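Local coordinates for protein thymidylate synthase (Enterobacteria phage T4, PDB 1TIS) that catalyses the reductive methylation of dUMP to dTMP, using 5,10-methylenetetrahydrofolate as both carbon donor and reductant, and works as a homodimer, at residues Leu171-Arg176 with Leu209-Gly214; Arg137-Ala142 with Phe159-Val164; Gln175-Val180 with Asn215-Met220; Lys40-Val45 with Tyr191-His196. One frame throughout, in Å; residues are numbered along the deposited sequence.

In the fold
Contacts 1 and 3 pair the same two strands, 168-179 and 205-219, before and after a corner in the chain; helix 184-202 joins these strands, and contact 4 packs the 40-45 loop on it. Contact 2 lays the 137-142 loop along strand 157-164, the neighbour of 168-179 in the same sheet. All four are largely buried. Contact 1 mixes backbone bonds with aromatic packing on one face and polar links to the second subunit on the other. Contact 2 has fewer backbone bonds and more methyl-on-ring packing, contact 3 turns polar towards the probable nucleotide site, and contact 4 is loose, mostly apolar touching. Contacts 1, 2 and 3 all reach the second subunit.

Contact 1 (Leu171-Arg176 with Leu209-Gly214); sequences LQWYQR and LIFSGG. With PO4 (phosphate ion), chain B.
Leu171-Gln175 and Leu209-Gly213 run as neighbouring parallel strands, their axes 4.7 Å apart and inclined by 17°. They are the two strands of a beta-alpha-beta unit whose helix, 184-202, covers the face bearing Leu171, Trp173, Leu209 and Phe211. Backbone bonds pass both ways between them, the shortest from Ser212 N to Trp173 O at 2.8 Å; those from Trp173 N to Ile210 O and from Gly214 N to Gln175 O are weak. On the helix side Phe211 CD1 lies over one face of the indole, 3.4 Å from Trp173 CZ3, with the two ring planes at 45°, neither stacked nor edge-on. Phe211 CB adds a CH-pi contact over the five-membered ring, and Tyr191 of the helix stacks on the same indole. Gln175 CB meets the edge of the Phe211 ring, 3.8 Å from CE1, while Gln175 NE2 bonds to Asn187 OD1 beside Cys156, the probable nucleophile. The other face belongs to the dimer interface. There Gln172 is extended, with CG anti to the backbone N (chi1 167°), which sets OE1 3.6 Å from Ile210 CG2 and lets NE2 bond to Gly213 O of the second subunit. Tyr174 CD2 rests 3.8 Å from Ser212 CB. At the corner in the chain, Arg176 NH2 gives a hydrogen bond of 2.8 Å to phosphate O4, which lies at the edge of the guanidinium near its plane.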
# COMPACT_ATOMS: atom_id res chain seq x y z
N LEU A 171 11.84 2.20 4.86
CA LEU A 171 11.05 1.27 4.10
C LEU A 171 9.65 1.28 4.66
O LEU A 171 9.48 1.43 5.87
CB LEU A 171 11.56 -0.18 4.19
CG LEU A 171 10.84 -1.24 3.30
CD1 LEU A 171 11.84 -2.31 2.98
CD2 LEU A 171 9.63 -1.86 3.98
N GLN A 172 8.61 1.05 3.86
CA GLN A 172 7.24 0.95 4.37
C GLN A 172 6.46 -0.17 3.66
O GLN A 172 6.29 -0.15 2.46
CB GLN A 172 6.53 2.31 4.17
CG GLN A 172 5.06 2.16 4.38
CD GLN A 172 4.36 3.47 4.30
OE1 GLN A 172 3.66 3.78 5.24
NE2 GLN A 172 4.50 4.31 3.29
N TRP A 173 5.92 -1.12 4.37
CA TRP A 173 5.18 -2.20 3.76
C TRP A 173 3.71 -1.98 3.93
O TRP A 173 3.26 -1.22 4.81
CB TRP A 173 5.52 -3.60 4.36
CG TRP A 173 5.99 -3.68 5.80
CD1 TRP A 173 6.97 -2.87 6.38
CD2 TRP A 173 5.46 -4.52 6.71
NE1 TRP A 173 7.03 -3.19 7.66
CE2 TRP A 173 6.14 -4.16 7.88
CE3 TRP A 173 4.50 -5.48 6.65
CZ2 TRP A 173 5.89 -4.77 9.08
CZ3 TRP A 173 4.24 -6.10 7.85
CH2 TRP A 173 4.91 -5.75 9.03
N TYR A 174 2.97 -2.61 3.04
CA TYR A 174 1.52 -2.65 3.24
C TYR A 174 1.19 -4.13 3.41
O TYR A 174 1.73 -4.98 2.68
CB TYR A 174 0.83 -2.04 2.05
CG TYR A 174 -0.66 -1.96 2.21
CD1 TYR A 174 -1.44 -3.10 2.11
CD2 TYR A 174 -1.21 -0.72 2.45
CE1 TYR A 174 -2.81 -3.01 2.25
CE2 TYR A 174 -2.57 -0.62 2.58
CZ TYR A 174 -3.34 -1.76 2.47
OH TYR A 174 -4.69 -1.64 2.57
N GLN A 175 0.41 -4.50 4.40
CA GLN A 175 0.07 -5.91 4.62
C GLN A 175 -1.44 -5.99 4.61
O GLN A 175 -2.13 -5.20 5.27
CB GLN A 175 0.61 -6.37 5.95
CG GLN A 175 0.28 -7.79 6.28
CD GLN A 175 1.52 -8.62 6.49
OE1 GLN A 175 1.87 -9.46 5.66
NE2 GLN A 175 2.30 -8.43 7.54
N ARG A 176 -1.94 -6.93 3.84
CA ARG A 176 -3.36 -7.16 3.66
C ARG A 176 -4.08 -7.60 4.92
O ARG A 176 -5.13 -7.03 5.25
CB ARG A 176 -3.55 -8.21 2.60
CG ARG A 176 -4.94 -8.23 2.05
CD ARG A 176 -5.08 -9.42 1.17
NE ARG A 176 -4.90 -10.70 1.82
CZ ARG A 176 -3.99 -11.53 1.33
NH1 ARG A 176 -3.25 -11.19 0.27
NH2 ARG A 176 -3.81 -12.71 1.90
N LEU A 209 11.30 2.63 9.97
CA LEU A 209 10.55 1.51 9.44
C LEU A 209 9.09 1.82 9.66
O LEU A 209 8.75 1.99 10.82
CB LEU A 209 10.94 0.24 10.18
CG LEU A 209 10.41 -1.07 9.67
CD1 LEU A 209 10.97 -1.42 8.30
CD2 LEU A 209 10.79 -2.13 10.69
N ILE A 210 8.21 1.90 8.65
CA ILE A 210 6.79 2.26 8.80
C ILE A 210 5.96 1.12 8.30
O ILE A 210 6.35 0.49 7.33
CB ILE A 210 6.45 3.48 7.98
CG1 ILE A 210 7.48 4.57 8.12
CG2 ILE A 210 5.16 4.05 8.49
CD1 ILE A 210 7.18 5.62 7.04
N PHE A 211 4.80 0.83 8.83
CA PHE A 211 4.02 -0.34 8.42
C PHE A 211 2.59 0.08 8.21
O PHE A 211 2.04 0.65 9.17
CB PHE A 211 4.09 -1.43 9.52
CG PHE A 211 2.87 -2.33 9.68
CD1 PHE A 211 2.59 -3.32 8.76
CD2 PHE A 211 2.02 -2.14 10.74
CE1 PHE A 211 1.47 -4.11 8.91
CE2 PHE A 211 0.90 -2.93 10.90
CZ PHE A 211 0.62 -3.92 9.98
N SER A 212 2.00 -0.24 7.05
CA SER A 212 0.62 0.13 6.83
C SER A 212 -0.22 -1.12 6.93
O SER A 212 0.12 -2.18 6.37
CB SER A 212 0.51 0.77 5.48
OG SER A 212 1.40 1.87 5.35
N GLY A 213 -1.34 -1.06 7.63
CA GLY A 213 -2.12 -2.25 7.86
C GLY A 213 -3.48 -2.19 7.20
O GLY A 213 -4.09 -1.12 7.03
N GLY A 214 -3.84 -3.39 6.82
CA GLY A 214 -5.16 -3.60 6.31
C GLY A 214 -5.97 -4.24 7.42
O GLY A 214 -6.28 -3.61 8.45
P PO4 B . -5.97 -14.30 4.18
O1 PO4 B . -6.72 -15.71 4.35
O2 PO4 B . -5.86 -13.73 5.55
O3 PO4 B . -6.87 -13.55 3.27
O4 PO4 B . -4.69 -14.76 3.60

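Contact 2 (Arg137-Ala142 with Phe159-Val164); sequences RQIVSA and FYQFNV. With PO4 (phosphate ion), chain C.
Tyr160 O is approached by two groups of the facing loop: Val140 N gives it a hydrogen bond of 3.0 Å, lying in the carbonyl plane, and Ile139 CA comes to 3.1 Å in a C-H...O contact. A second backbone bond runs the other way, from Phe162 N to Gln138 O at 3.2 Å, with the donor 40° out of the carbonyl plane. On one side of the strand both methyls of Val140 sit over one face of the Tyr160 ring, CG2 3.4 Å from CZ and CG1 nearer CE1. On the other side Ile139 CG2 lies above a face of Phe159, 4.2 Å from the ring centroid, and Ser141 touches that ring at CE1. The Phe159 ring also stacks on Phe159 of the second subunit, so this side of the strand faces the dimer interface. The loop runs nearly antiparallel to strand 157-164 along the edge of the central sheet of the thymidylate synthase fold, joined by two backbone bonds, without forming a regular strand. The Tyr160 and Phe162 rings are packed by helices 121-131 and 184-202. Gln138 has CG between its backbone N and carbonyl carbon (chi1 43°); the extended chain then lies across Phe162, its amide 81° from the ring plane, and ends with NE2 3.4 Å from Val164 CG2. A water accepts from Val164 N at 3.0 Å and, weakly, from Gln138 NE2. Arg137 turns away from the strand, and its NH2 bonds at 2.7 Å to O4 of a phosphate ion shared with Arg176 of the second subunit.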
# COMPACT_ATOMS: atom_id res chain seq x y z
N ARG A 137 9.48 6.67 -7.19
CA ARG A 137 9.04 5.40 -7.76
C ARG A 137 9.85 4.21 -7.24
O ARG A 137 10.10 3.28 -8.03
CB ARG A 137 9.14 5.54 -9.31
CG ARG A 137 8.29 6.68 -9.85
CD ARG A 137 8.72 7.44 -11.11
NE ARG A 137 7.78 8.56 -11.30
CZ ARG A 137 7.78 9.49 -12.28
NH1 ARG A 137 8.68 9.52 -13.28
NH2 ARG A 137 6.81 10.41 -12.27
N GLN A 138 10.32 4.04 -6.00
CA GLN A 138 11.23 2.92 -5.73
C GLN A 138 10.59 1.92 -4.81
O GLN A 138 10.96 1.70 -3.66
CB GLN A 138 12.56 3.49 -5.17
CG GLN A 138 12.61 4.62 -4.12
CD GLN A 138 13.99 5.24 -3.89
OE1 GLN A 138 14.97 4.84 -4.52
NE2 GLN A 138 14.20 6.25 -3.04
N ILE A 139 9.64 1.30 -5.52
CA ILE A 139 8.54 0.44 -5.02
C ILE A 139 8.65 -1.06 -5.38
O ILE A 139 9.08 -1.26 -6.52
CB ILE A 139 7.21 0.99 -5.61
CG1 ILE A 139 7.10 2.46 -5.33
CG2 ILE A 139 6.03 0.28 -5.01
CD1 ILE A 139 5.72 3.00 -5.69
N VAL A 140 8.37 -2.13 -4.61
CA VAL A 140 8.32 -3.45 -5.25
C VAL A 140 7.04 -4.15 -4.83
O VAL A 140 6.75 -4.51 -3.70
CB VAL A 140 9.64 -4.37 -4.98
CG1 VAL A 140 10.76 -3.51 -4.50
CG2 VAL A 140 9.42 -5.50 -4.00
N SER A 141 6.14 -4.23 -5.79
CA SER A 141 4.85 -4.83 -5.63
C SER A 141 5.07 -6.31 -5.72
O SER A 141 5.90 -6.74 -6.53
CB SER A 141 3.96 -4.36 -6.76
OG SER A 141 2.68 -5.00 -6.79
N ALA A 142 4.34 -7.08 -4.93
CA ALA A 142 4.44 -8.53 -5.00
C ALA A 142 3.09 -9.08 -5.47
O ALA A 142 2.98 -10.19 -5.99
CB ALA A 142 4.75 -9.12 -3.63
N PHE A 159 3.51 -4.97 -0.80
CA PHE A 159 3.94 -3.73 -1.38
C PHE A 159 5.00 -3.13 -0.51
O PHE A 159 5.05 -3.55 0.65
CB PHE A 159 2.73 -2.92 -1.38
CG PHE A 159 2.55 -2.11 -2.60
CD1 PHE A 159 2.47 -2.76 -3.82
CD2 PHE A 159 2.41 -0.76 -2.46
CE1 PHE A 159 2.26 -2.03 -4.96
CE2 PHE A 159 2.20 -0.03 -3.60
CZ PHE A 159 2.13 -0.66 -4.84
N TYR A 160 5.82 -2.20 -1.03
CA TYR A 160 6.72 -1.37 -0.20
C TYR A 160 7.42 -0.30 -0.99
O TYR A 160 7.67 -0.45 -2.18
CB TYR A 160 7.82 -2.15 0.57
CG TYR A 160 8.76 -3.18 -0.01
CD1 TYR A 160 9.92 -2.75 -0.63
CD2 TYR A 160 8.52 -4.54 0.16
CE1 TYR A 160 10.85 -3.66 -1.06
CE2 TYR A 160 9.47 -5.46 -0.27
CZ TYR A 160 10.63 -5.00 -0.89
OH TYR A 160 11.57 -5.88 -1.39
N GLN A 161 7.62 0.80 -0.29
CA GLN A 161 8.15 2.04 -0.82
C GLN A 161 9.42 2.28 -0.03
O GLN A 161 9.45 2.00 1.17
CB GLN A 161 7.15 3.15 -0.54
CG GLN A 161 6.51 4.02 -1.61
CD GLN A 161 7.42 5.11 -2.14
OE1 GLN A 161 8.64 4.97 -2.21
NE2 GLN A 161 6.90 6.26 -2.52
N PHE A 162 10.48 2.77 -0.65
CA PHE A 162 11.68 3.17 0.06
C PHE A 162 11.76 4.67 -0.10
O PHE A 162 11.38 5.19 -1.16
CB PHE A 162 12.98 2.70 -0.52
CG PHE A 162 13.35 1.24 -0.38
CD1 PHE A 162 13.77 0.73 0.85
CD2 PHE A 162 13.32 0.45 -1.49
CE1 PHE A 162 14.16 -0.60 0.98
CE2 PHE A 162 13.72 -0.87 -1.35
CZ PHE A 162 14.13 -1.40 -0.13
N ASN A 163 12.33 5.37 0.87
CA ASN A 163 12.49 6.83 0.86
C ASN A 163 13.92 7.07 1.29
O ASN A 163 14.41 6.35 2.17
CB ASN A 163 11.60 7.51 1.87
CG ASN A 163 10.93 8.77 1.39
OD1 ASN A 163 9.96 8.73 0.63
ND2 ASN A 163 11.32 9.94 1.86
N VAL A 164 14.65 8.00 0.69
CA VAL A 164 16.02 8.31 1.10
C VAL A 164 16.02 9.69 1.82
O VAL A 164 15.62 10.68 1.20
CB VAL A 164 16.90 8.30 -0.17
CG1 VAL A 164 18.34 8.51 0.23
CG2 VAL A 164 16.74 6.99 -0.93
P PO4 C . 6.55 11.47 -9.12
O1 PO4 C . 7.41 12.41 -10.11
O2 PO4 C . 6.15 12.34 -7.98
O3 PO4 C . 7.53 10.40 -8.76
O4 PO4 C . 5.46 11.08 -10.02
O HOH W 1 13.57 8.72 -1.96

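Contact 3 (Gln175-Val180 with Asn215-Met220); sequences QRSVDV and NTHIYM. With PO4 (phosphate ion), chain B.
With its CG between backbone N and carbonyl carbon (chi1 62°), His217 folds its imidazole back over Val178, whose O lies against one ring face, 3.2 Å from CG. The same turn brings His217 NE2 to 2.9 Å from Ser177 OG. Two residues beyond Ser177, Asp179 has CG anti to the backbone N (chi1 -177°), an orientation that lays OD2 at the edge of the Tyr219 ring, 3.0 Å from CE2, with carboxylate and ring 86° apart. OD1 is tied to Leu182 N. Parallel backbone pairing sets these groups in line: Asn215 N bonds to Arg176 O at 2.8 Å, Val178 N to Asn215 O at 3.0 Å, His217 N to Val178 O, and Val180 N to His217 O. On the reverse face Val178 and Thr216 stand side by side; beyond the strand, Val180 CG2 touches Thr216 CG2 at 3.4 Å, and Ile11 of helix 3-12 covers both. Arg176 binds a phosphate ion that Arg137 of the second subunit also holds, and Ser177 lies beside it; with Asp179, His217 and Tyr219 further along, this is consistent with the dUMP site shared between the subunits in thymidylate synthases, where Asp179 probably also meets folate.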
# COMPACT_ATOMS: atom_id res chain seq x y z
N GLN A 175 0.41 -4.50 4.40
CA GLN A 175 0.07 -5.91 4.62
C GLN A 175 -1.44 -5.99 4.61
O GLN A 175 -2.13 -5.20 5.27
CB GLN A 175 0.61 -6.37 5.95
CG GLN A 175 0.28 -7.79 6.28
CD GLN A 175 1.52 -8.62 6.49
OE1 GLN A 175 1.87 -9.46 5.66
NE2 GLN A 175 2.30 -8.43 7.54
N ARG A 176 -1.94 -6.93 3.84
CA ARG A 176 -3.36 -7.16 3.66
C ARG A 176 -4.08 -7.60 4.92
O ARG A 176 -5.13 -7.03 5.25
CB ARG A 176 -3.55 -8.21 2.60
CG ARG A 176 -4.94 -8.23 2.05
CD ARG A 176 -5.08 -9.42 1.17
NE ARG A 176 -4.90 -10.70 1.82
CZ ARG A 176 -3.99 -11.53 1.33
NH1 ARG A 176 -3.25 -11.19 0.27
NH2 ARG A 176 -3.81 -12.71 1.90
N SER A 177 -3.59 -8.65 5.59
CA SER A 177 -4.23 -9.12 6.82
C SER A 177 -3.06 -9.43 7.74
O SER A 177 -2.02 -9.92 7.25
CB SER A 177 -5.08 -10.38 6.54
OG SER A 177 -6.29 -10.45 7.32
N VAL A 178 -3.15 -9.10 9.03
CA VAL A 178 -2.07 -9.43 9.93
C VAL A 178 -2.59 -10.12 11.15
O VAL A 178 -3.69 -9.81 11.62
CB VAL A 178 -1.29 -8.25 10.49
CG1 VAL A 178 0.15 -8.66 10.23
CG2 VAL A 178 -1.67 -6.87 9.92
N ASP A 179 -1.85 -11.06 11.70
CA ASP A 179 -2.23 -11.71 12.94
C ASP A 179 -1.36 -11.03 13.98
O ASP A 179 -0.27 -11.54 14.23
CB ASP A 179 -1.91 -13.23 12.87
CG ASP A 179 -2.34 -14.05 14.09
OD1 ASP A 179 -2.47 -13.48 15.19
OD2 ASP A 179 -2.55 -15.26 13.93
N VAL A 180 -1.76 -9.94 14.62
CA VAL A 180 -0.86 -9.28 15.58
C VAL A 180 -0.33 -10.21 16.66
O VAL A 180 0.85 -10.12 16.94
CB VAL A 180 -1.52 -8.16 16.30
CG1 VAL A 180 -0.47 -7.33 16.95
CG2 VAL A 180 -2.20 -7.24 15.35
N ASN A 215 -6.34 -5.49 7.30
CA ASN A 215 -7.07 -6.08 8.39
C ASN A 215 -6.18 -6.67 9.48
O ASN A 215 -5.81 -7.86 9.47
CB ASN A 215 -7.95 -7.14 7.85
CG ASN A 215 -9.07 -7.47 8.80
OD1 ASN A 215 -10.23 -7.19 8.53
ND2 ASN A 215 -8.78 -8.10 9.92
N THR A 216 -5.87 -5.78 10.41
CA THR A 216 -5.16 -6.09 11.67
C THR A 216 -6.16 -6.78 12.61
O THR A 216 -7.21 -6.27 13.02
CB THR A 216 -4.63 -4.76 12.26
OG1 THR A 216 -3.62 -4.28 11.38
CG2 THR A 216 -4.06 -4.92 13.64
N HIS A 217 -5.85 -8.01 12.95
CA HIS A 217 -6.77 -8.78 13.70
C HIS A 217 -6.07 -9.61 14.76
O HIS A 217 -4.89 -9.98 14.61
CB HIS A 217 -7.53 -9.60 12.66
CG HIS A 217 -6.80 -10.61 11.77
ND1 HIS A 217 -5.88 -11.55 12.02
CD2 HIS A 217 -7.10 -10.73 10.44
CE1 HIS A 217 -5.62 -12.22 10.92
NE2 HIS A 217 -6.37 -11.71 9.98
N ILE A 218 -6.81 -9.90 15.83
CA ILE A 218 -6.38 -10.74 16.94
C ILE A 218 -7.44 -11.84 16.93
O ILE A 218 -8.62 -11.49 16.87
CB ILE A 218 -6.46 -9.96 18.24
CG1 ILE A 218 -5.61 -8.71 18.23
CG2 ILE A 218 -6.03 -10.92 19.33
CD1 ILE A 218 -5.81 -7.92 19.53
N TYR A 219 -7.09 -13.12 17.00
CA TYR A 219 -8.11 -14.19 16.89
C TYR A 219 -8.80 -14.38 18.23
O TYR A 219 -8.13 -14.17 19.25
CB TYR A 219 -7.51 -15.56 16.48
CG TYR A 219 -7.10 -15.66 15.00
CD1 TYR A 219 -8.06 -15.52 14.01
CD2 TYR A 219 -5.78 -15.83 14.65
CE1 TYR A 219 -7.69 -15.54 12.68
CE2 TYR A 219 -5.42 -15.85 13.32
CZ TYR A 219 -6.37 -15.70 12.35
OH TYR A 219 -5.98 -15.63 11.02
N MET A 220 -10.06 -14.82 18.29
CA MET A 220 -10.73 -15.00 19.57
C MET A 220 -10.30 -16.23 20.41
O MET A 220 -11.03 -16.74 21.26
CB MET A 220 -12.24 -15.02 19.29
CG MET A 220 -12.85 -13.59 19.28
SD MET A 220 -14.51 -13.35 18.55
CE MET A 220 -15.58 -14.42 19.47
P PO4 B . -5.97 -14.30 4.18
O1 PO4 B . -6.72 -15.71 4.35
O2 PO4 B . -5.86 -13.73 5.55
O3 PO4 B . -6.87 -13.55 3.27
O4 PO4 B . -4.69 -14.76 3.60

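Contact 4 (Lys40-Val45 with Tyr191-His196); sequences KGFPAV and YATLVH
Phe42, Ala192 and His196 carry most of this small contact, in which the loop between strand 33-37 and helix 53-64 rests on helix 184-202, the connecting helix of the beta-alpha-beta unit formed with strands 168-179 and 205-219. Phe42 is the main piece. Its CG is anti to the backbone N (chi1 178°), which carries the ring out from the loop and brings its CD1 and CE1 atoms to the helix. CE1 comes to 4.1 Å from Ala192 CB, and the neighbouring CD1 lies 4.5 Å from His196 CE1. The histidine carbon and Thr193 OG1 both stand at the rim of the phenyl ring, close to its plane, so the helix meets the ring partly by its edge. Ala192 is the point where two loop residues converge: besides Phe42, Pro43 brings its CG to 4.4 Å from the same methyl. Distances of this order make the joint a light apolar one, with the phenyl also packed against Leu240 and the Phe42 backbone bonded to Cys238. Thr193 OG1 and His196 ND1 both bond within the helix. The threonine hydroxyl is bonded to Ala189 O one turn back, while its side chain also touches Ile56 and Leu59 of helix 53-64. His196, which packs on Leu38 and Leu240 as well, turns its imidazole back along its own helix. There ND1 donates to Ala192 O at 2.8 Å with an N-H...O angle of 162°, the oxygen lying close to the imidazole plane, while His196 N reaches the same oxygen at 3.2 Å from the opposite face of the carbonyl plane.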
# COMPACT_ATOMS: atom_id res chain seq x y z
N LYS A 40 17.42 4.08 17.03
CA LYS A 40 17.30 3.88 18.44
C LYS A 40 17.11 2.39 18.77
O LYS A 40 16.36 2.00 19.68
CB LYS A 40 16.14 4.76 18.93
CG LYS A 40 16.72 5.73 19.94
CD LYS A 40 17.20 4.95 21.18
CE LYS A 40 18.31 5.64 21.97
NZ LYS A 40 19.57 5.64 21.25
N GLY A 41 17.81 1.53 18.01
CA GLY A 41 17.80 0.12 18.29
C GLY A 41 17.04 -0.71 17.28
O GLY A 41 16.28 -0.22 16.44
N PHE A 42 17.27 -2.02 17.38
CA PHE A 42 16.66 -2.95 16.45
C PHE A 42 15.26 -3.32 16.88
O PHE A 42 15.15 -4.13 17.80
CB PHE A 42 17.58 -4.16 16.39
CG PHE A 42 17.14 -5.31 15.52
CD1 PHE A 42 17.27 -5.22 14.15
CD2 PHE A 42 16.63 -6.42 16.13
CE1 PHE A 42 16.87 -6.28 13.37
CE2 PHE A 42 16.23 -7.47 15.35
CZ PHE A 42 16.36 -7.41 13.98
N PRO A 43 14.15 -2.89 16.29
CA PRO A 43 12.84 -3.04 16.89
C PRO A 43 12.35 -4.47 17.13
O PRO A 43 11.34 -4.57 17.82
CB PRO A 43 11.96 -2.28 15.94
CG PRO A 43 12.52 -2.65 14.59
CD PRO A 43 14.01 -2.51 14.88
N ALA A 44 12.97 -5.59 16.70
CA ALA A 44 12.31 -6.89 16.84
C ALA A 44 12.08 -7.40 18.25
O ALA A 44 12.91 -7.95 18.98
CB ALA A 44 13.06 -8.00 16.13
N VAL A 45 10.82 -7.15 18.55
CA VAL A 45 10.19 -7.44 19.82
C VAL A 45 10.23 -8.97 20.00
O VAL A 45 9.75 -9.73 19.15
CB VAL A 45 8.72 -6.90 19.82
CG1 VAL A 45 8.41 -6.57 21.28
CG2 VAL A 45 8.48 -5.66 18.95
N TYR A 191 11.33 -7.01 7.36
CA TYR A 191 11.75 -5.80 6.67
C TYR A 191 12.79 -5.01 7.45
O TYR A 191 13.59 -4.30 6.83
CB TYR A 191 10.54 -4.94 6.39
CG TYR A 191 9.66 -5.51 5.30
CD1 TYR A 191 10.03 -5.46 3.96
CD2 TYR A 191 8.48 -6.12 5.64
CE1 TYR A 191 9.22 -6.04 2.99
CE2 TYR A 191 7.66 -6.68 4.67
CZ TYR A 191 8.03 -6.65 3.34
OH TYR A 191 7.21 -7.27 2.42
N ALA A 192 12.88 -5.06 8.80
CA ALA A 192 13.95 -4.44 9.59
C ALA A 192 15.31 -4.91 9.09
O ALA A 192 16.24 -4.10 8.88
CB ALA A 192 13.84 -4.86 11.03
N THR A 193 15.44 -6.24 8.87
CA THR A 193 16.64 -6.83 8.30
C THR A 193 16.66 -6.32 6.86
O THR A 193 17.70 -5.74 6.54
CB THR A 193 16.57 -8.36 8.36
OG1 THR A 193 16.23 -8.71 9.69
CG2 THR A 193 17.90 -9.04 8.07
N LEU A 194 15.62 -6.36 5.99
CA LEU A 194 15.72 -5.77 4.64
C LEU A 194 16.17 -4.31 4.56
O LEU A 194 16.89 -3.95 3.62
CB LEU A 194 14.40 -5.80 3.86
CG LEU A 194 14.24 -6.56 2.51
CD1 LEU A 194 13.47 -5.66 1.57
CD2 LEU A 194 15.56 -6.90 1.85
N VAL A 195 15.84 -3.40 5.49
CA VAL A 195 16.36 -2.05 5.37
C VAL A 195 17.81 -2.09 5.83
O VAL A 195 18.59 -1.22 5.48
CB VAL A 195 15.49 -1.09 6.20
CG1 VAL A 195 15.54 -1.48 7.62
CG2 VAL A 195 16.01 0.34 6.12
N HIS A 196 18.24 -3.08 6.60
CA HIS A 196 19.66 -3.21 6.92
C HIS A 196 20.54 -3.62 5.75
O HIS A 196 21.55 -2.99 5.42
CB HIS A 196 19.86 -4.22 8.05
CG HIS A 196 19.73 -3.51 9.37
ND1 HIS A 196 18.62 -3.14 9.96
CD2 HIS A 196 20.81 -3.09 10.12
CE1 HIS A 196 18.98 -2.50 11.04
NE2 HIS A 196 20.29 -2.48 11.13